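PDB 6GUO: siderophore enterobactin esterase from Emericella nidulans, which hydrolyses the ester bonds of the bacterial xenosiderophore enterobactin, yielding dihydroxybenzoyl-serine units and allowing iron to be released inside the fungal cell. Local coordinates for residues A[219-224]-A[277-282]; A[188-193]-A[252-257]. All blocks are in the same frame, centred on the assembly; numbering follows the deposited sequence.

Interaction 1. Residues A[219-224]-A[277-282]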
# COMPACT_ATOMS: atom_id res chain seq x y z
N VAL A 219 2.19 -11.54 20.17
CA VAL A 219 1.98 -12.10 18.84
C VAL A 219 3.04 -11.47 17.95
O VAL A 219 3.28 -10.27 18.05
CB VAL A 219 0.56 -11.78 18.33
CG1 VAL A 219 0.38 -12.22 16.88
CG2 VAL A 219 -0.48 -12.43 19.23
N LEU A 220 3.67 -12.27 17.09
CA LEU A 220 4.68 -11.78 16.13
C LEU A 220 4.36 -12.25 14.71
O LEU A 220 4.06 -13.42 14.49
CB LEU A 220 6.08 -12.27 16.52
CG LEU A 220 7.23 -11.98 15.55
CD1 LEU A 220 7.47 -10.48 15.38
CD2 LEU A 220 8.51 -12.67 16.01
N ARG A 221 4.46 -11.32 13.76
CA ARG A 221 4.47 -11.66 12.34
C ARG A 221 5.79 -11.21 11.75
O ARG A 221 6.11 -10.03 11.78
CB ARG A 221 3.32 -11.00 11.58
CG ARG A 221 3.18 -11.54 10.15
CD ARG A 221 1.96 -10.96 9.45
NE ARG A 221 1.62 -11.70 8.23
CZ ARG A 221 1.82 -11.29 6.97
NH1 ARG A 221 1.44 -12.08 5.96
NH2 ARG A 221 2.39 -10.12 6.68
N LEU A 222 6.56 -12.18 11.23
CA LEU A 222 7.79 -11.92 10.50
C LEU A 222 7.49 -11.96 9.02
O LEU A 222 6.63 -12.71 8.58
CB LEU A 222 8.84 -12.99 10.82
CG LEU A 222 9.46 -12.87 12.21
CD1 LEU A 222 10.06 -14.19 12.64
CD2 LEU A 222 10.52 -11.77 12.22
N SER A 223 8.22 -11.16 8.24
CA SER A 223 8.09 -11.22 6.79
C SER A 223 9.36 -10.79 6.08
O SER A 223 10.21 -10.11 6.66
CB SER A 223 6.89 -10.39 6.31
OG SER A 223 7.13 -9.01 6.47
N PHE A 224 9.48 -11.20 4.82
CA PHE A 224 10.58 -10.79 3.97
C PHE A 224 10.21 -11.03 2.52
O PHE A 224 9.29 -11.80 2.23
CB PHE A 224 11.88 -11.54 4.33
CG PHE A 224 11.79 -13.03 4.20
CD1 PHE A 224 12.17 -13.67 3.01
CD2 PHE A 224 11.33 -13.81 5.26
CE1 PHE A 224 12.09 -15.05 2.89
CE2 PHE A 224 11.26 -15.20 5.14
CZ PHE A 224 11.63 -15.81 3.96
N LYS A 277 5.98 -14.95 6.71
CA LYS A 277 5.52 -14.88 5.32
C LYS A 277 6.66 -14.44 4.42
O LYS A 277 7.27 -13.39 4.63
CB LYS A 277 4.34 -13.89 5.21
CG LYS A 277 3.86 -13.59 3.79
CD LYS A 277 3.29 -14.82 3.08
CE LYS A 277 3.05 -14.55 1.60
NZ LYS A 277 1.76 -13.88 1.32
N GLU A 278 6.95 -15.26 3.41
CA GLU A 278 7.87 -14.91 2.34
C GLU A 278 7.02 -14.35 1.21
O GLU A 278 6.12 -15.03 0.72
CB GLU A 278 8.63 -16.14 1.85
CG GLU A 278 9.55 -15.87 0.65
CD GLU A 278 10.42 -17.06 0.30
OE1 GLU A 278 11.50 -16.85 -0.28
OE2 GLU A 278 10.02 -18.21 0.58
N TYR A 279 7.32 -13.12 0.79
CA TYR A 279 6.62 -12.50 -0.34
C TYR A 279 7.41 -12.77 -1.62
O TYR A 279 8.49 -12.22 -1.81
CB TYR A 279 6.44 -10.99 -0.10
CG TYR A 279 5.36 -10.69 0.91
CD1 TYR A 279 4.02 -10.64 0.53
CD2 TYR A 279 5.67 -10.49 2.26
CE1 TYR A 279 3.02 -10.38 1.45
CE2 TYR A 279 4.67 -10.23 3.19
CZ TYR A 279 3.35 -10.18 2.78
OH TYR A 279 2.34 -9.93 3.67
N LEU A 280 6.86 -13.62 -2.48
CA LEU A 280 7.57 -14.03 -3.69
C LEU A 280 7.81 -12.86 -4.64
O LEU A 280 6.92 -12.03 -4.85
CB LEU A 280 6.80 -15.13 -4.44
CG LEU A 280 6.73 -16.52 -3.81
CD1 LEU A 280 5.99 -17.46 -4.76
CD2 LEU A 280 8.12 -17.08 -3.49
N ASP A 281 9.03 -12.80 -5.18
CA ASP A 281 9.45 -11.81 -6.18
C ASP A 281 9.56 -10.37 -5.68
O ASP A 281 9.76 -9.46 -6.49
CB ASP A 281 8.54 -11.84 -7.43
CG ASP A 281 8.25 -13.25 -7.91
OD1 ASP A 281 9.16 -14.11 -7.91
OD2 ASP A 281 7.09 -13.50 -8.30
N GLU A 282 9.47 -10.15 -4.37
CA GLU A 282 9.62 -8.81 -3.81
C GLU A 282 11.03 -8.63 -3.27
O GLU A 282 11.64 -9.58 -2.76
CB GLU A 282 8.60 -8.56 -2.69
CG GLU A 282 7.14 -8.82 -3.06
CD GLU A 282 6.53 -7.83 -4.03
OE1 GLU A 282 7.21 -6.90 -4.52
OE2 GLU A 282 5.32 -7.98 -4.31

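Interaction 2. Residues A[188-193]-A[252-257]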
# COMPACT_ATOMS: atom_id res chain seq x y z
N ALA A 188 8.85 -6.51 9.67
CA ALA A 188 8.96 -6.72 8.23
C ALA A 188 10.42 -6.55 7.79
O ALA A 188 11.04 -5.53 8.08
CB ALA A 188 8.06 -5.74 7.50
N SER A 189 10.96 -7.56 7.11
CA SER A 189 12.36 -7.58 6.68
C SER A 189 13.31 -7.09 7.78
O SER A 189 14.11 -6.21 7.54
CB SER A 189 12.52 -6.71 5.43
OG SER A 189 11.58 -7.11 4.44
N PRO A 190 13.20 -7.65 8.99
CA PRO A 190 13.98 -7.11 10.11
C PRO A 190 15.48 -7.28 9.88
O PRO A 190 15.90 -8.33 9.39
CB PRO A 190 13.52 -7.95 11.30
CG PRO A 190 13.10 -9.24 10.69
CD PRO A 190 12.46 -8.86 9.39
N SER A 191 16.26 -6.27 10.23
CA SER A 191 17.70 -6.28 10.02
C SER A 191 18.40 -7.16 11.07
O SER A 191 19.19 -6.68 11.89
CB SER A 191 18.26 -4.85 10.04
OG SER A 191 17.58 -4.05 9.10
N ILE A 192 18.11 -8.46 11.01
CA ILE A 192 18.62 -9.42 11.99
C ILE A 192 20.15 -9.46 11.94
O ILE A 192 20.80 -9.54 12.98
CB ILE A 192 17.97 -10.82 11.81
CG1 ILE A 192 16.49 -10.74 12.21
CG2 ILE A 192 18.68 -11.88 12.65
CD1 ILE A 192 15.65 -11.94 11.84
N TRP A 193 20.71 -9.34 10.73
CA TRP A 193 22.17 -9.20 10.51
C TRP A 193 22.89 -8.15 11.36
O TRP A 193 24.07 -8.31 11.66
CB TRP A 193 22.46 -8.91 9.03
CG TRP A 193 21.89 -7.61 8.54
CD1 TRP A 193 20.67 -7.41 7.96
CD2 TRP A 193 22.52 -6.32 8.58
NE1 TRP A 193 20.50 -6.08 7.65
CE2 TRP A 193 21.62 -5.39 8.01
CE3 TRP A 193 23.77 -5.87 9.04
CZ2 TRP A 193 21.92 -4.03 7.89
CZ3 TRP A 193 24.07 -4.51 8.92
CH2 TRP A 193 23.15 -3.61 8.36
N ARG A 252 23.76 -10.06 4.55
CA ARG A 252 22.59 -9.74 5.36
C ARG A 252 21.67 -10.93 5.59
O ARG A 252 20.97 -10.98 6.60
CB ARG A 252 21.84 -8.57 4.76
CG ARG A 252 22.67 -7.30 4.86
CD ARG A 252 21.98 -6.10 4.27
NE ARG A 252 22.88 -4.95 4.29
CZ ARG A 252 22.51 -3.67 4.17
NH1 ARG A 252 21.23 -3.33 4.01
NH2 ARG A 252 23.44 -2.72 4.20
N ARG A 253 21.66 -11.88 4.64
CA ARG A 253 21.06 -13.19 4.87
C ARG A 253 19.61 -13.07 5.36
O ARG A 253 19.20 -13.75 6.30
CB ARG A 253 21.94 -13.95 5.87
CG ARG A 253 21.72 -15.44 5.91
CD ARG A 253 22.83 -16.13 6.68
NE ARG A 253 22.60 -17.57 6.71
CZ ARG A 253 21.86 -18.22 7.62
NH1 ARG A 253 21.73 -19.54 7.51
NH2 ARG A 253 21.24 -17.57 8.60
N MET A 254 18.85 -12.18 4.72
CA MET A 254 17.52 -11.82 5.21
C MET A 254 16.58 -13.02 5.33
O MET A 254 15.96 -13.23 6.39
CB MET A 254 16.89 -10.76 4.30
CG MET A 254 15.52 -10.25 4.73
SD MET A 254 15.50 -9.49 6.36
CE MET A 254 16.51 -8.03 6.09
N ASN A 255 16.49 -13.81 4.26
CA ASN A 255 15.52 -14.91 4.16
C ASN A 255 15.81 -16.00 5.20
O ASN A 255 14.91 -16.40 5.94
CB ASN A 255 15.54 -15.56 2.77
CG ASN A 255 15.25 -14.59 1.63
OD1 ASN A 255 15.53 -13.39 1.72
ND2 ASN A 255 14.69 -15.12 0.54
N ASP A 256 17.06 -16.45 5.26
CA ASP A 256 17.45 -17.50 6.21
C ASP A 256 17.43 -17.03 7.67
O ASP A 256 17.00 -17.79 8.54
CB ASP A 256 18.82 -18.11 5.85
CG ASP A 256 18.79 -18.94 4.56
OD1 ASP A 256 17.73 -19.46 4.18
OD2 ASP A 256 19.86 -19.07 3.93
N ASN A 257 17.87 -15.80 7.93
CA ASN A 257 17.80 -15.25 9.30
C ASN A 257 16.35 -15.20 9.81
O ASN A 257 16.09 -15.58 10.95
CB ASN A 257 18.44 -13.86 9.40
CG ASN A 257 19.97 -13.90 9.39
OD1 ASN A 257 20.59 -14.95 9.50
ND2 ASN A 257 20.58 -12.72 9.27
O HOH W 1 16.53 -11.21 8.60
O HOH W 2 19.03 -10.40 8.44

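Interaction 1. Residues A[219-224]-A[277-282]
Lys277 and Glu278 pair in parallel register with Ser223 and Phe224, joining strand 273-279, an outermost strand of the sheet within this chain, to strand 219-225. Three backbone bonds zip the ends together: Lys277 N to Leu222 O, Phe224 N to Lys277 O at 3.1 Å, and Tyr279 N to Phe224 O, at 2.8 Å and 174° the straightest. On the face of Ser223 and Lys277, the extended Arg221 chain is long enough to span to the phenol oxygen of Tyr279, gripping it end-on, NH2 to OH 3.0 Å and NH1 to OH 3.3 Å. OH lies in the guanidinium plane, which stands 70° from the tyrosine ring. Lys277 puts CB over a guanidinium face and CG over a face of the Tyr279 ring. Arg221 NE makes a salt bridge to Glu275. On the other face, Glu278 CA makes a CH-pi contact over the centre of the Phe224 ring, 4.2 Å from the centroid, and Glu278 CG touches Phe224 CE1; the flat apolar ring suits this place between Glu278 and helix 254-268. Glu282 of the second subunit packs on Tyr279. Parallel neighbours of this kind build the central sheet of the alpha/beta-hydrolase fold.

Interaction 2. Residues A[188-193]-A[252-257]
Trp193 lies flat against Arg252 where the loop following strand 184-188 of the alpha/beta-hydrolase sheet meets the junction of helices 239-252 and 254-268. The tryptophan chi1 of 63° places CG between the backbone N and the carbonyl carbon and turns the indole alongside the arginine, both side chains pointing the same way. Extended from CG to NE, Arg252 runs along one face of the ring system: Arg252 CG stands 3.6 Å from the centroid of the five-membered ring in a CH-pi contact, and farther out the guanidinium stacks over the six-membered ring near CZ2, planes 19° apart. A long aliphatic chain ending in a flat cation suits this broad aromatic surface; Trp193 also touches Pro116 of the proline-rich insertion that narrows the active site.

Deeper in, Met254 is bent at chi2 and chi3, curling its thioether against the loop backbone, with SD 3.3 Å from Pro190 O and CE equally near Ser189 O. Its flexible chain can follow such an irregular surface, and Phe224 of the sheet touches it as well. Ile192 and Asn257 slide past each other in opposite directions, Ile192 CG2 against Asn257 CB at 3.8 Å; the branched apolar side chain thus packs on the aliphatic part of the asparagine, while Ile192 CD1 reaches Asn257 O.

No direct hydrogen bond joins the two segments; water supplies the polar links. One water donates to both Pro190 O and Met254 O. Asn257 has its amide fixed at both ends: OD1 receives NH2 of Arg253, the N-cap residue, whose NH1 pairs with Glu260, and ND2 serves a second water. That second water lies at the indole edge, accepting from the backbone N of Trp193 and from Asn257 ND2 while donating to Arg252 O at 2.7 Å.

Both contacts are largely buried, and their centres lie about 11 Å apart. Interaction 1 belongs to the sheet itself and depends on direct, regular backbone bonds, whereas interaction 2 fastens an irregular loop to a helix start through stacking, thioether packing and bridging water. Their elements adjoin: helix 254-268, which begins in interaction 2, leads into strand 273-279 of interaction 1, and strands 184-188 and 219-225 are neighbours in the sheet. Phe224 CE1 lies 3.4 Å from Asn255 CG, and a probable hydrogen bond links Ser189 N to Ser223 O, 2.7 Å. Their margins differ: 277-282 meets the second subunit, while Trp193 borders the proline-rich insertion that narrows the active site.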